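Local coordinates for protein iron dependent repressor (Sulfolobus solfataricus, PDB 2X4H) that probably acts as a metal-dependent, DNA-binding transcriptional repressor of the DtxR/MntR family and binds zinc, at residues L11-R14 / E15-Y18; N73-R76 / S77-L81; D98-T101 / A102-S106; L121-Y124 / L125-S129; S129-P132 / H133-I137. One frame throughout, in Å; residues are numbered along the deposited sequence.

Interaction 1 of 5, residues L11-R14 / E15-Y18. With ZN (zinc ion), chain K.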
loop_
_atom_site.group_PDB
_atom_site.type_symbol
_atom_site.label_atom_id
_atom_site.label_comp_id
_atom_site.label_asym_id
_atom_site.label_seq_id
_atom_site.Cartn_x
_atom_site.Cartn_y
_atom_site.Cartn_z
ATOM N N LEU C 11 -3.462 1.958 -10.600
ATOM C CA LEU C 11 -3.762 3.248 -9.992
ATOM C C LEU C 11 -5.258 3.254 -9.845
ATOM O O LEU C 11 -5.974 3.156 -10.834
ATOM C CB LEU C 11 -3.338 4.432 -10.860
ATOM C CG LEU C 11 -3.686 5.827 -10.289
ATOM C CD1 LEU C 11 -2.791 6.195 -9.092
ATOM C CD2 LEU C 11 -3.601 6.930 -11.347
ATOM N N SER C 12 -5.749 3.357 -8.623
ATOM C CA SER C 12 -7.180 3.265 -8.441
ATOM C C SER C 12 -7.790 4.639 -8.674
ATOM O O SER C 12 -7.113 5.667 -8.749
ATOM C CB SER C 12 -7.547 2.713 -7.041
ATOM O OG SER C 12 -7.491 3.737 -6.060
ATOM N N ARG C 13 -9.096 4.620 -8.767
ATOM C CA ARG C 13 -9.887 5.814 -8.914
ATOM C C ARG C 13 -9.775 6.726 -7.683
ATOM O O ARG C 13 -9.686 7.945 -7.817
ATOM C CB ARG C 13 -11.318 5.356 -9.165
ATOM C CG ARG C 13 -12.381 6.407 -9.125
ATOM C CD ARG C 13 -12.458 7.188 -10.376
ATOM N NE ARG C 13 -12.600 6.361 -11.570
ATOM C CZ ARG C 13 -12.508 6.877 -12.784
ATOM N NH1 ARG C 13 -12.291 8.173 -12.925
ATOM N NH2 ARG C 13 -12.603 6.110 -13.839
ATOM N N ARG C 14 -9.754 6.144 -6.488
ATOM C CA ARG C 14 -9.585 6.933 -5.276
ATOM C C ARG C 14 -8.202 7.568 -5.209
ATOM O O ARG C 14 -8.075 8.713 -4.800
ATOM C CB ARG C 14 -9.790 6.067 -4.040
ATOM C CG ARG C 14 -11.228 5.692 -3.832
ATOM C CD ARG C 14 -11.339 4.388 -3.032
ATOM N NE ARG C 14 -12.724 4.044 -2.764
ATOM C CZ ARG C 14 -13.547 3.488 -3.655
ATOM N NH1 ARG C 14 -13.131 3.188 -4.877
ATOM N NH2 ARG C 14 -14.800 3.221 -3.318
ATOM N N GLU C 15 -7.184 6.812 -5.611
ATOM C CA GLU C 15 -5.824 7.328 -5.713
ATOM C C GLU C 15 -5.739 8.486 -6.682
ATOM O O GLU C 15 -5.094 9.512 -6.403
ATOM C CB GLU C 15 -4.861 6.217 -6.131
ATOM C CG GLU C 15 -4.469 5.251 -4.997
ATOM C CD GLU C 15 -3.740 4.013 -5.483
ATOM O OE1 GLU C 15 -3.791 3.717 -6.679
ATOM O OE2 GLU C 15 -3.106 3.299 -4.680
ATOM N N PHE C 16 -6.417 8.334 -7.819
ATOM C CA PHE C 16 -6.545 9.403 -8.773
ATOM C C PHE C 16 -7.007 10.716 -8.129
ATOM O O PHE C 16 -6.405 11.757 -8.364
ATOM C CB PHE C 16 -7.525 8.981 -9.864
ATOM C CG PHE C 16 -7.614 9.927 -11.002
ATOM C CD1 PHE C 16 -6.504 10.202 -11.779
ATOM C CD2 PHE C 16 -8.835 10.493 -11.354
ATOM C CE1 PHE C 16 -6.596 11.045 -12.867
ATOM C CE2 PHE C 16 -8.928 11.340 -12.441
ATOM C CZ PHE C 16 -7.804 11.623 -13.190
ATOM N N SER C 17 -8.085 10.662 -7.348
ATOM C CA SER C 17 -8.580 11.837 -6.605
ATOM C C SER C 17 -7.534 12.459 -5.679
ATOM O O SER C 17 -7.409 13.680 -5.604
ATOM C CB SER C 17 -9.819 11.467 -5.787
ATOM O OG SER C 17 -10.933 11.365 -6.639
ATOM N N TYR C 18 -6.800 11.608 -4.960
ATOM C CA TYR C 18 -5.713 12.081 -4.108
ATOM C C TYR C 18 -4.725 12.865 -4.932
ATOM O O TYR C 18 -4.369 13.975 -4.574
ATOM C CB TYR C 18 -4.969 10.917 -3.445
ATOM C CG TYR C 18 -5.491 10.490 -2.104
ATOM C CD1 TYR C 18 -6.708 9.817 -1.985
ATOM C CD2 TYR C 18 -4.741 10.703 -0.948
ATOM C CE1 TYR C 18 -7.192 9.406 -0.742
ATOM C CE2 TYR C 18 -5.208 10.288 0.293
ATOM C CZ TYR C 18 -6.427 9.639 0.393
ATOM O OH TYR C 18 -6.876 9.236 1.630
HETATM ZN ZN ZN K . -3.961 3.399 -2.723
#
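A capping box at the start of helix 13-27 ties Ser12 and Glu15 together and, through Glu15, joins the helix end to a zinc ion. Ser12 sits at the N-cap. Ser12 OG accepts from Glu15 N at 3.1 Å, nearly straight at 169°, and the return bond runs from Ser12 N to Glu15 OE1 at 2.8 Å. This donor comes to the anti side of the carboxylate oxygen, 32° out of the carboxylate plane. With CG of Glu15 anti to its carbonyl carbon (chi1 -78°), the extended chain carries the carboxylate back alongside Ser12, at the start of the helix. Its two oxygens divide the work: Glu15 OE1 takes the Ser12 amide and a salt bridge from Lys58, whereas Glu15 OE2 binds zinc at 2.1 Å. Leu11 CD1 packs against Glu15 CB at 3.6 Å, the two side chains slanting across one another. The helix proper follows with Phe16 N donating to Ser12 O at 2.9 Å, and Phe16 carries its ring to helix 72-94. Glu51 of the same chain, with Glu50 and His54 of the second subunit, completes the metal site, and Glu50 of that subunit also hydrogen-bonds Ser12 OG. Cap and metal ligand thus coincide in one glutamate, a capping box built into a zinc site between subunits.

Interaction 2 of 5, residues N73-R76 / S77-L81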
loop_
_atom_site.group_PDB
_atom_site.type_symbol
_atom_site.label_atom_id
_atom_site.label_comp_id
_atom_site.label_asym_id
_atom_site.label_seq_id
_atom_site.Cartn_x
_atom_site.Cartn_y
_atom_site.Cartn_z
ATOM N N ASN C 73 6.360 10.317 -12.184
ATOM C CA ASN C 73 5.543 9.123 -12.343
ATOM C C ASN C 73 4.092 9.348 -11.920
ATOM O O ASN C 73 3.185 8.754 -12.483
ATOM C CB ASN C 73 6.133 7.946 -11.562
ATOM C CG ASN C 73 7.249 7.236 -12.308
ATOM O OD1 ASN C 73 7.452 7.426 -13.504
ATOM N ND2 ASN C 73 7.969 6.395 -11.596
ATOM N N GLY C 74 3.888 10.221 -10.937
ATOM C CA GLY C 74 2.554 10.556 -10.466
ATOM C C GLY C 74 1.732 11.303 -11.500
ATOM O O GLY C 74 0.590 10.927 -11.775
ATOM N N THR C 75 2.323 12.378 -12.027
ATOM C CA THR C 75 1.793 13.165 -13.151
ATOM C C THR C 75 1.491 12.226 -14.316
ATOM O O THR C 75 0.381 12.198 -14.824
ATOM C CB THR C 75 2.806 14.237 -13.576
ATOM O OG1 THR C 75 3.123 15.063 -12.450
ATOM C CG2 THR C 75 2.274 15.132 -14.736
ATOM N N ARG C 76 2.469 11.405 -14.677
ATOM C CA ARG C 76 2.315 10.407 -15.728
ATOM C C ARG C 76 1.082 9.493 -15.558
ATOM O O ARG C 76 0.376 9.216 -16.526
ATOM C CB ARG C 76 3.589 9.557 -15.832
ATOM C CG ARG C 76 4.153 9.424 -17.236
ATOM C CD ARG C 76 5.546 8.807 -17.246
ATOM N NE ARG C 76 6.573 9.843 -17.354
ATOM C CZ ARG C 76 7.509 10.135 -16.445
ATOM N NH1 ARG C 76 7.613 9.463 -15.303
ATOM N NH2 ARG C 76 8.368 11.118 -16.696
ATOM N N SER C 77 0.821 9.030 -14.344
ATOM C CA SER C 77 -0.306 8.137 -14.093
ATOM C C SER C 77 -1.661 8.869 -14.012
ATOM O O SER C 77 -2.671 8.282 -14.329
ATOM C CB SER C 77 -0.059 7.277 -12.833
ATOM O OG SER C 77 0.330 8.073 -11.740
ATOM N N ILE C 78 -1.687 10.128 -13.585
ATOM C CA ILE C 78 -2.880 10.977 -13.744
ATOM C C ILE C 78 -3.301 11.064 -15.236
ATOM O O ILE C 78 -4.451 10.856 -15.582
ATOM C CB ILE C 78 -2.627 12.422 -13.245
ATOM C CG1 ILE C 78 -2.759 12.509 -11.730
ATOM C CG2 ILE C 78 -3.597 13.419 -13.887
ATOM C CD1 ILE C 78 -2.395 13.861 -11.179
ATOM N N ASN C 79 -2.344 11.386 -16.099
ATOM C CA ASN C 79 -2.609 11.520 -17.536
ATOM C C ASN C 79 -3.022 10.175 -18.127
ATOM O O ASN C 79 -3.937 10.096 -18.939
ATOM C CB ASN C 79 -1.389 12.061 -18.272
ATOM C CG ASN C 79 -1.153 13.521 -18.006
ATOM O OD1 ASN C 79 -2.008 14.213 -17.458
ATOM N ND2 ASN C 79 0.014 14.006 -18.397
ATOM N N TYR C 80 -2.369 9.111 -17.674
ATOM C CA TYR C 80 -2.653 7.819 -18.243
ATOM C C TYR C 80 -4.102 7.376 -17.923
ATOM O O TYR C 80 -4.800 6.843 -18.805
ATOM C CB TYR C 80 -1.620 6.769 -17.837
ATOM C CG TYR C 80 -2.118 5.446 -18.249
ATOM C CD1 TYR C 80 -2.220 5.115 -19.608
ATOM C CD2 TYR C 80 -2.608 4.546 -17.306
ATOM C CE1 TYR C 80 -2.773 3.894 -20.006
ATOM C CE2 TYR C 80 -3.152 3.316 -17.694
ATOM C CZ TYR C 80 -3.222 2.994 -19.030
ATOM O OH TYR C 80 -3.739 1.769 -19.364
ATOM N N LEU C 81 -4.586 7.642 -16.711
ATOM C CA LEU C 81 -6.001 7.346 -16.416
ATOM C C LEU C 81 -6.992 8.258 -17.196
ATOM O O LEU C 81 -8.084 7.826 -17.590
ATOM C CB LEU C 81 -6.271 7.410 -14.920
ATOM C CG LEU C 81 -7.682 7.139 -14.402
ATOM C CD1 LEU C 81 -8.293 5.950 -15.106
ATOM C CD2 LEU C 81 -7.626 6.887 -12.882
#
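Ser77 turns its hydroxyl back onto the preceding turn of helix 72-94, where Ser77 OG lies 2.9 Å from Gly74 O and 3.0 Å from Asn73 O. A chi1 of 50° places OG between its own backbone N and carbonyl carbon and so brings it against these two carbonyls. It has one proton to give, and either oxygen could receive it. The same carbonyls also serve the main chain: Asn73 O accepts from Ser77 N at 3.0 Å, and Gly74 O from Ile78 N at 3.0 Å with an angle of 162° at the hydrogen. Ser77 N makes a further, weak bond to Gly74 O. The hydroxyl thus finds acceptors within its own helix, while the side chain also touches Leu11 and Leu60. One residue along, Asn79 N reaches Thr75 O at 3.1 Å, nearly in line with the carbonyl bond, and Tyr80 N bonds Arg76 O. Ile78 sets CB 3.4 Å from Thr75 O and packs on Leu19 and Lys23 of helix 13-27 and on Ile70 of strand 67-70. On the exposed side, Arg76 bends at chi3 to bring NH1 to Asn73 OD1 at 2.7 Å, a weak bond because its angle is poor. Farther out, Thr71 OG1 hydrogen-bonds Gly74 N near the start of the helix, and the Tyr80 hydroxyl is hydrogen-bonded to Ile113 O. A serine hydroxyl turned back to the i-3 or i-4 carbonyl is a familiar feature of alpha-helices, here in the long helix 72-94, which packs on helix 13-27.

Interaction 3 of 5, residues D98-T101 / A102-S106. With ZN (zinc ion), chain M.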
loop_
_atom_site.group_PDB
_atom_site.type_symbol
_atom_site.label_atom_id
_atom_site.label_comp_id
_atom_site.label_asym_id
_atom_site.label_seq_id
_atom_site.Cartn_x
_atom_site.Cartn_y
_atom_site.Cartn_z
ATOM N N ASP C 98 -24.841 5.961 -25.524
ATOM C CA ASP C 98 -25.019 7.391 -25.193
ATOM C C ASP C 98 -23.900 7.936 -24.279
ATOM O O ASP C 98 -23.431 7.236 -23.375
ATOM C CB ASP C 98 -26.422 7.595 -24.584
ATOM C CG ASP C 98 -26.428 8.490 -23.362
ATOM O OD1 ASP C 98 -27.011 9.601 -23.436
ATOM O OD2 ASP C 98 -25.864 8.086 -22.326
ATOM N N LYS C 99 -23.483 9.180 -24.501
ATOM C CA LYS C 99 -22.242 9.677 -23.904
ATOM C C LYS C 99 -22.252 9.739 -22.373
ATOM O O LYS C 99 -21.214 9.571 -21.746
ATOM C CB LYS C 99 -21.826 11.044 -24.477
ATOM C CG LYS C 99 -22.733 12.193 -24.132
ATOM C CD LYS C 99 -22.130 13.534 -24.528
ATOM C CE LYS C 99 -23.095 14.647 -24.235
ATOM N NZ LYS C 99 -22.684 15.857 -24.975
ATOM N N GLN C 100 -23.401 10.013 -21.772
ATOM C CA GLN C 100 -23.452 10.057 -20.328
ATOM C C GLN C 100 -23.307 8.643 -19.761
ATOM O O GLN C 100 -22.559 8.426 -18.828
ATOM C CB GLN C 100 -24.723 10.720 -19.829
ATOM C CG GLN C 100 -24.881 10.594 -18.320
ATOM C CD GLN C 100 -25.097 11.917 -17.631
ATOM O OE1 GLN C 100 -25.834 12.774 -18.126
ATOM N NE2 GLN C 100 -24.464 12.091 -16.468
ATOM N N THR C 101 -24.015 7.683 -20.350
ATOM C CA THR C 101 -23.874 6.287 -19.969
ATOM C C THR C 101 -22.464 5.784 -20.280
ATOM O O THR C 101 -21.914 4.963 -19.553
ATOM C CB THR C 101 -24.920 5.419 -20.692
ATOM O OG1 THR C 101 -26.231 5.969 -20.485
ATOM C CG2 THR C 101 -24.868 3.982 -20.186
ATOM N N ALA C 102 -21.868 6.295 -21.353
ATOM C CA ALA C 102 -20.482 5.973 -21.691
ATOM C C ALA C 102 -19.520 6.432 -20.604
ATOM O O ALA C 102 -18.597 5.716 -20.258
ATOM C CB ALA C 102 -20.096 6.613 -23.045
ATOM N N CYS C 103 -19.726 7.635 -20.082
ATOM C CA CYS C 103 -18.877 8.175 -19.042
ATOM C C CYS C 103 -18.949 7.288 -17.784
ATOM O O CYS C 103 -17.923 6.901 -17.234
ATOM C CB CYS C 103 -19.293 9.619 -18.718
ATOM S SG CYS C 103 -18.097 10.504 -17.691
ATOM N N GLU C 104 -20.175 6.944 -17.382
ATOM C CA GLU C 104 -20.428 6.139 -16.184
ATOM C C GLU C 104 -19.869 4.724 -16.334
ATOM O O GLU C 104 -19.208 4.214 -15.450
ATOM C CB GLU C 104 -21.935 6.097 -15.889
ATOM C CG GLU C 104 -22.524 7.454 -15.486
ATOM C CD GLU C 104 -24.041 7.569 -15.690
ATOM O OE1 GLU C 104 -24.575 8.686 -15.491
ATOM O OE2 GLU C 104 -24.706 6.567 -16.056
ATOM N N TYR C 105 -20.105 4.109 -17.482
ATOM C CA TYR C 105 -19.576 2.775 -17.727
ATOM C C TYR C 105 -18.064 2.756 -17.746
ATOM O O TYR C 105 -17.452 1.851 -17.193
ATOM C CB TYR C 105 -20.038 2.252 -19.074
ATOM C CG TYR C 105 -21.439 1.698 -19.182
ATOM C CD1 TYR C 105 -22.216 1.397 -18.074
ATOM C CD2 TYR C 105 -21.962 1.431 -20.440
ATOM C CE1 TYR C 105 -23.501 0.848 -18.226
ATOM C CE2 TYR C 105 -23.207 0.889 -20.597
ATOM C CZ TYR C 105 -23.980 0.599 -19.498
ATOM O OH TYR C 105 -25.235 0.059 -19.713
ATOM N N SER C 106 -17.466 3.721 -18.453
ATOM C CA SER C 106 -16.008 3.793 -18.535
ATOM C C SER C 106 -15.358 3.808 -17.130
ATOM O O SER C 106 -14.339 3.135 -16.885
ATOM C CB SER C 106 -15.594 5.015 -19.376
ATOM O OG SER C 106 -14.174 5.123 -19.491
HETATM ZN ZN ZN M . -16.237 10.943 -18.775
HETATM O O HOH W 1 -14.856 12.647 -19.130
#
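Ala102 N donates to Asp98 O at 2.7 Å, the first main-chain bond of helix 99-107, and the Asp98 side chain caps the same end. OD2 of this N-cap residue takes two donors from Thr101. Thr101 N arrives nearly along the C-O axis of Asp98 OD2 at 2.7 Å, and Thr101 OG1 reaches the same oxygen at 2.8 Å from above the carboxylate plane. Thr101 is thereby held in rotation: with OG1 committed to Asp98, its CG2 methyl is anti to the backbone N and faces Tyr105 one turn later. Thr101 CG2 lies over one face of the Tyr105 ring, 3.7 Å from its centroid and 18° off the normal, in a CH-pi contact between side chains that run side by side. Tyr105 N bonds Thr101 O at 2.9 Å, holding the two residues in step. Alongside, Gln100 and Glu104 slant past each other, CG of Gln100 being 3.4 Å from Glu104 OE1, with amide and carboxylate planes 47° apart. From another side of the helix Cys103 SG binds zinc at 2.2 Å, joined by a water and by His85 and Glu89. The Tyr105 hydroxyl hydrogen-bonds Glu116 of the third subunit. Ala102, Lys99 and Ser106 pack on helix 72-94, so this short helix lies against the long one with the zinc ion bridging them, and Lys99 and Cys103 also touch the loop at His133.

Interaction 4 of 5, residues L121-Y124 / L125-S129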
loop_
_atom_site.group_PDB
_atom_site.type_symbol
_atom_site.label_atom_id
_atom_site.label_comp_id
_atom_site.label_asym_id
_atom_site.label_seq_id
_atom_site.Cartn_x
_atom_site.Cartn_y
_atom_site.Cartn_z
ATOM N N LEU C 121 -5.491 1.452 -28.588
ATOM C CA LEU C 121 -6.877 1.803 -28.848
ATOM C C LEU C 121 -6.931 3.256 -29.297
ATOM O O LEU C 121 -7.705 3.608 -30.178
ATOM C CB LEU C 121 -7.777 1.547 -27.632
ATOM C CG LEU C 121 -9.278 1.853 -27.756
ATOM C CD1 LEU C 121 -9.918 1.076 -28.910
ATOM C CD2 LEU C 121 -10.031 1.601 -26.472
ATOM N N TYR C 122 -6.064 4.077 -28.714
ATOM C CA TYR C 122 -5.911 5.470 -29.113
ATOM C C TYR C 122 -5.517 5.562 -30.571
ATOM O O TYR C 122 -6.177 6.264 -31.362
ATOM C CB TYR C 122 -4.869 6.112 -28.200
ATOM C CG TYR C 122 -4.465 7.537 -28.480
ATOM C CD1 TYR C 122 -5.234 8.599 -28.013
ATOM C CD2 TYR C 122 -3.273 7.824 -29.099
ATOM C CE1 TYR C 122 -4.855 9.911 -28.206
ATOM C CE2 TYR C 122 -2.871 9.147 -29.298
ATOM C CZ TYR C 122 -3.675 10.199 -28.855
ATOM O OH TYR C 122 -3.297 11.538 -29.050
ATOM N N ASN C 123 -4.496 4.808 -30.961
ATOM C CA ASN C 123 -4.113 4.771 -32.379
ATOM C C ASN C 123 -5.245 4.254 -33.284
ATOM O O ASN C 123 -5.517 4.822 -34.323
ATOM C CB ASN C 123 -2.830 3.953 -32.584
ATOM C CG ASN C 123 -1.612 4.602 -31.927
ATOM O OD1 ASN C 123 -1.664 5.739 -31.452
ATOM N ND2 ASN C 123 -0.518 3.864 -31.874
ATOM N N TYR C 124 -5.903 3.176 -32.875
ATOM C CA TYR C 124 -6.992 2.571 -33.654
ATOM C C TYR C 124 -8.143 3.542 -33.904
ATOM O O TYR C 124 -8.736 3.511 -34.968
ATOM C CB TYR C 124 -7.485 1.350 -32.920
ATOM C CG TYR C 124 -8.575 0.552 -33.565
ATOM C CD1 TYR C 124 -8.283 -0.368 -34.569
ATOM C CD2 TYR C 124 -9.895 0.657 -33.114
ATOM C CE1 TYR C 124 -9.303 -1.144 -35.155
ATOM C CE2 TYR C 124 -10.913 -0.112 -33.671
ATOM C CZ TYR C 124 -10.607 -1.006 -34.698
ATOM O OH TYR C 124 -11.607 -1.755 -35.264
ATOM N N LEU C 125 -8.431 4.411 -32.931
ATOM C CA LEU C 125 -9.505 5.409 -33.046
ATOM C C LEU C 125 -9.061 6.691 -33.728
ATOM O O LEU C 125 -9.813 7.658 -33.782
ATOM C CB LEU C 125 -10.046 5.753 -31.666
ATOM C CG LEU C 125 -10.682 4.587 -30.890
ATOM C CD1 LEU C 125 -10.943 5.009 -29.406
ATOM C CD2 LEU C 125 -11.950 4.074 -31.550
ATOM N N GLY C 126 -7.823 6.723 -34.208
ATOM C CA GLY C 126 -7.308 7.848 -34.954
ATOM C C GLY C 126 -6.719 8.953 -34.106
ATOM O O GLY C 126 -6.789 10.115 -34.503
ATOM N N LYS C 127 -6.130 8.596 -32.967
ATOM C CA LYS C 127 -5.489 9.560 -32.041
ATOM C C LYS C 127 -6.358 10.756 -31.656
ATOM O O LYS C 127 -5.926 11.891 -31.762
ATOM C CB LYS C 127 -4.174 10.066 -32.631
ATOM C CG LYS C 127 -3.259 8.951 -33.056
ATOM C CD LYS C 127 -1.887 9.417 -33.475
ATOM C CE LYS C 127 -1.040 8.185 -33.791
ATOM N NZ LYS C 127 0.296 8.541 -34.323
ATOM N N PRO C 128 -7.573 10.509 -31.157
ATOM C CA PRO C 128 -8.486 11.618 -30.884
ATOM C C PRO C 128 -7.944 12.612 -29.855
ATOM O O PRO C 128 -7.322 12.197 -28.845
ATOM C CB PRO C 128 -9.692 10.924 -30.288
ATOM C CG PRO C 128 -9.138 9.616 -29.679
ATOM C CD PRO C 128 -8.065 9.219 -30.624
ATOM N N SER C 129 -8.219 13.893 -30.081
ATOM C CA SER C 129 -7.768 14.965 -29.165
ATOM C C SER C 129 -8.678 15.252 -27.969
ATOM O O SER C 129 -8.234 15.781 -26.971
ATOM C CB SER C 129 -7.614 16.255 -29.945
ATOM O OG SER C 129 -6.598 16.100 -30.894
#
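Tyr122 and Lys127 cross at about a right angle where helix 115-124 ends, one face of the tyrosine ring lying against the lysine backbone. Lys127 CA stands over the middle of the Tyr122 ring, 3.7 Å from its centroid and 11° off the normal, a CH-pi contact, while Lys127 CB rides over the rim at 3.7 Å from Tyr122 CE2. CG of Tyr122 is anti to the backbone N (chi1 176°), which swings the ring out past the helix end to meet the returning chain. Pro128 slides past the ring in the opposite sense, Pro128 CD lying 3.9 Å from Tyr122 CD1. The extended Lys127 side chain slants across Asn123, bringing Lys127 CE within 3.4 Å of Asn123 OD1. Farther back, Leu121 CG lies 3.9 Å from Leu125 CD1, beside Val87 of helix 72-94.

The backbone supplies the turn that makes these approaches possible. Gly126 has positive phi, and two bonds close the Schellman motif: Lys127 N to Tyr122 O at 2.8 Å and Gly126 N to Asn123 O at 3.0 Å, the latter donor standing above the carbonyl plane. Tyr122 also has a cation-pi partner in Lys83, and the Tyr124 hydroxyl is hydrogen-bonded to the Tyr124 hydroxyl of the third subunit. The helix end is thus closed by main-chain bonds to the carbonyls of Tyr122 and Asn123, whereas the side-chain contacts across the turn are mainly apolar and CH-pi, with the polar bonds left to the main chain.

Interaction 5 of 5, residues S129-P132 / H133-I137. With ZN (zinc ion), chain N.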
loop_
_atom_site.group_PDB
_atom_site.type_symbol
_atom_site.label_atom_id
_atom_site.label_comp_id
_atom_site.label_asym_id
_atom_site.label_seq_id
_atom_site.Cartn_x
_atom_site.Cartn_y
_atom_site.Cartn_z
ATOM N N SER C 129 -8.219 13.893 -30.081
ATOM C CA SER C 129 -7.768 14.965 -29.165
ATOM C C SER C 129 -8.678 15.252 -27.969
ATOM O O SER C 129 -8.234 15.781 -26.971
ATOM C CB SER C 129 -7.614 16.255 -29.945
ATOM O OG SER C 129 -6.598 16.100 -30.894
ATOM N N TYR C 130 -9.966 14.975 -28.118
ATOM C CA TYR C 130 -10.950 15.337 -27.112
ATOM C C TYR C 130 -11.992 14.244 -26.986
ATOM O O TYR C 130 -12.358 13.610 -27.987
ATOM C CB TYR C 130 -11.677 16.611 -27.530
ATOM C CG TYR C 130 -10.856 17.872 -27.490
ATOM C CD1 TYR C 130 -10.822 18.658 -26.365
ATOM C CD2 TYR C 130 -10.157 18.299 -28.607
ATOM C CE1 TYR C 130 -10.091 19.813 -26.328
ATOM C CE2 TYR C 130 -9.428 19.436 -28.581
ATOM C CZ TYR C 130 -9.400 20.203 -27.448
ATOM O OH TYR C 130 -8.655 21.352 -27.450
ATOM N N CYS C 131 -12.510 14.070 -25.776
ATOM C CA CYS C 131 -13.577 13.110 -25.521
ATOM C C CYS C 131 -14.894 13.733 -25.955
ATOM O O CYS C 131 -14.923 14.896 -26.354
ATOM C CB CYS C 131 -13.589 12.713 -24.036
ATOM S SG CYS C 131 -14.383 13.878 -22.912
ATOM N N PRO C 132 -15.989 12.967 -25.913
ATOM C CA PRO C 132 -17.298 13.502 -26.328
ATOM C C PRO C 132 -17.866 14.621 -25.427
ATOM O O PRO C 132 -18.830 15.273 -25.821
ATOM C CB PRO C 132 -18.208 12.284 -26.267
ATOM C CG PRO C 132 -17.291 11.110 -26.227
ATOM C CD PRO C 132 -16.106 11.569 -25.471
ATOM N N HIS C 133 -17.288 14.830 -24.239
ATOM C CA HIS C 133 -17.641 15.977 -23.386
ATOM C C HIS C 133 -16.773 17.193 -23.721
ATOM O O HIS C 133 -16.924 18.235 -23.103
ATOM C CB HIS C 133 -17.537 15.594 -21.881
ATOM C CG HIS C 133 -18.336 14.378 -21.552
ATOM N ND1 HIS C 133 -17.811 13.106 -21.634
ATOM C CD2 HIS C 133 -19.651 14.227 -21.268
ATOM C CE1 HIS C 133 -18.768 12.225 -21.406
ATOM N NE2 HIS C 133 -19.889 12.880 -21.163
ATOM N N GLY C 134 -15.867 17.061 -24.690
ATOM C CA GLY C 134 -15.009 18.170 -25.108
ATOM C C GLY C 134 -13.823 18.427 -24.188
ATOM O O GLY C 134 -13.350 19.567 -24.080
ATOM N N LEU C 135 -13.335 17.387 -23.520
ATOM C CA LEU C 135 -12.172 17.529 -22.654
ATOM C C LEU C 135 -10.975 16.805 -23.269
ATOM O O LEU C 135 -11.147 15.798 -23.949
ATOM C CB LEU C 135 -12.501 17.021 -21.261
ATOM C CG LEU C 135 -13.740 17.629 -20.558
ATOM C CD1 LEU C 135 -14.137 16.774 -19.326
ATOM C CD2 LEU C 135 -13.561 19.117 -20.180
ATOM N N GLU C 136 -9.774 17.339 -23.042
ATOM C CA GLU C 136 -8.535 16.917 -23.723
ATOM C C GLU C 136 -8.074 15.526 -23.392
ATOM O O GLU C 136 -8.118 15.105 -22.244
ATOM C CB GLU C 136 -7.372 17.843 -23.384
ATOM C CG GLU C 136 -6.985 18.765 -24.483
ATOM C CD GLU C 136 -6.031 19.845 -24.030
ATOM O OE1 GLU C 136 -5.055 19.522 -23.320
ATOM O OE2 GLU C 136 -6.269 21.019 -24.380
ATOM N N ILE C 137 -7.552 14.840 -24.395
ATOM C CA ILE C 137 -7.022 13.512 -24.217
ATOM C C ILE C 137 -5.513 13.615 -24.248
ATOM O O ILE C 137 -4.967 13.996 -25.234
ATOM C CB ILE C 137 -7.543 12.580 -25.327
ATOM C CG1 ILE C 137 -9.054 12.419 -25.200
ATOM C CG2 ILE C 137 -6.852 11.219 -25.287
ATOM C CD1 ILE C 137 -9.713 11.530 -26.318
HETATM ZN ZN ZN N . -15.729 12.580 -21.450
HETATM O O HOH W 2 -8.836 22.448 -25.083
HETATM O O HOH W 1 -14.856 12.647 -19.130
#
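Chain reversal between 129-132 and 133-137 rests on a type I beta turn from Cys131 to Gly134, closed by Gly134 N to Cys131 O at 2.9 Å, and on a single antiparallel bridge of Tyr130 with Glu136. Cys131 N donates to Leu135 O at 2.9 Å, in the carbonyl plane, and Ile137 N to Ser129 O at 2.8 Å. At the turn, Cys131 SG and His133 ND1 grip one zinc ion, at 2.4 and 2.2 Å. A chi1 of 80° sets SG between backbone N and carbonyl carbon, pointing it at the metal and at His133 N, which gives it a weak N-H...S bond. SG also lies at the edge of the imidazole ring. Gly134, with positive phi, completes the reversal. At the far end, Tyr130 and Glu136 run side by side, Tyr130 CE1 3.8 Å from Glu136 CG, their planes 76° apart; a water joins Tyr130 OH to Glu136 OE2, 3.0 Å from the carboxylate oxygen. Ile137 lays CD1 against the Tyr130 main chain and packs on Ile90. Glu89 and a water complete the coordination, making this a zinc site in which a type I turn presents Cys131 and His133, a Cys-X-His pair.

In the fold
The five contacts follow one another along the chain, interaction 1 in the N-terminal DNA-binding part and interactions 2 to 5 in the metal-binding and dimerisation part. Helix 13-27 meets helix 72-94 where interactions 1 and 2 touch, their centres about 10 Å apart, so the two regions are in direct contact. Interactions 3 and 5, centres about 13 Å apart, meet at Cys103 and His133 and share a water bound to both zinc ions, with Glu89 of helix 72-94 a ligand of both metals. Interactions 4 and 5 share Ser129, so the capped helix 115-124 leads straight into the zinc turn. Helix 72-94 thus touches both parts, as would suit metal-dependent DNA binding of the kind known in the DtxR/MntR family.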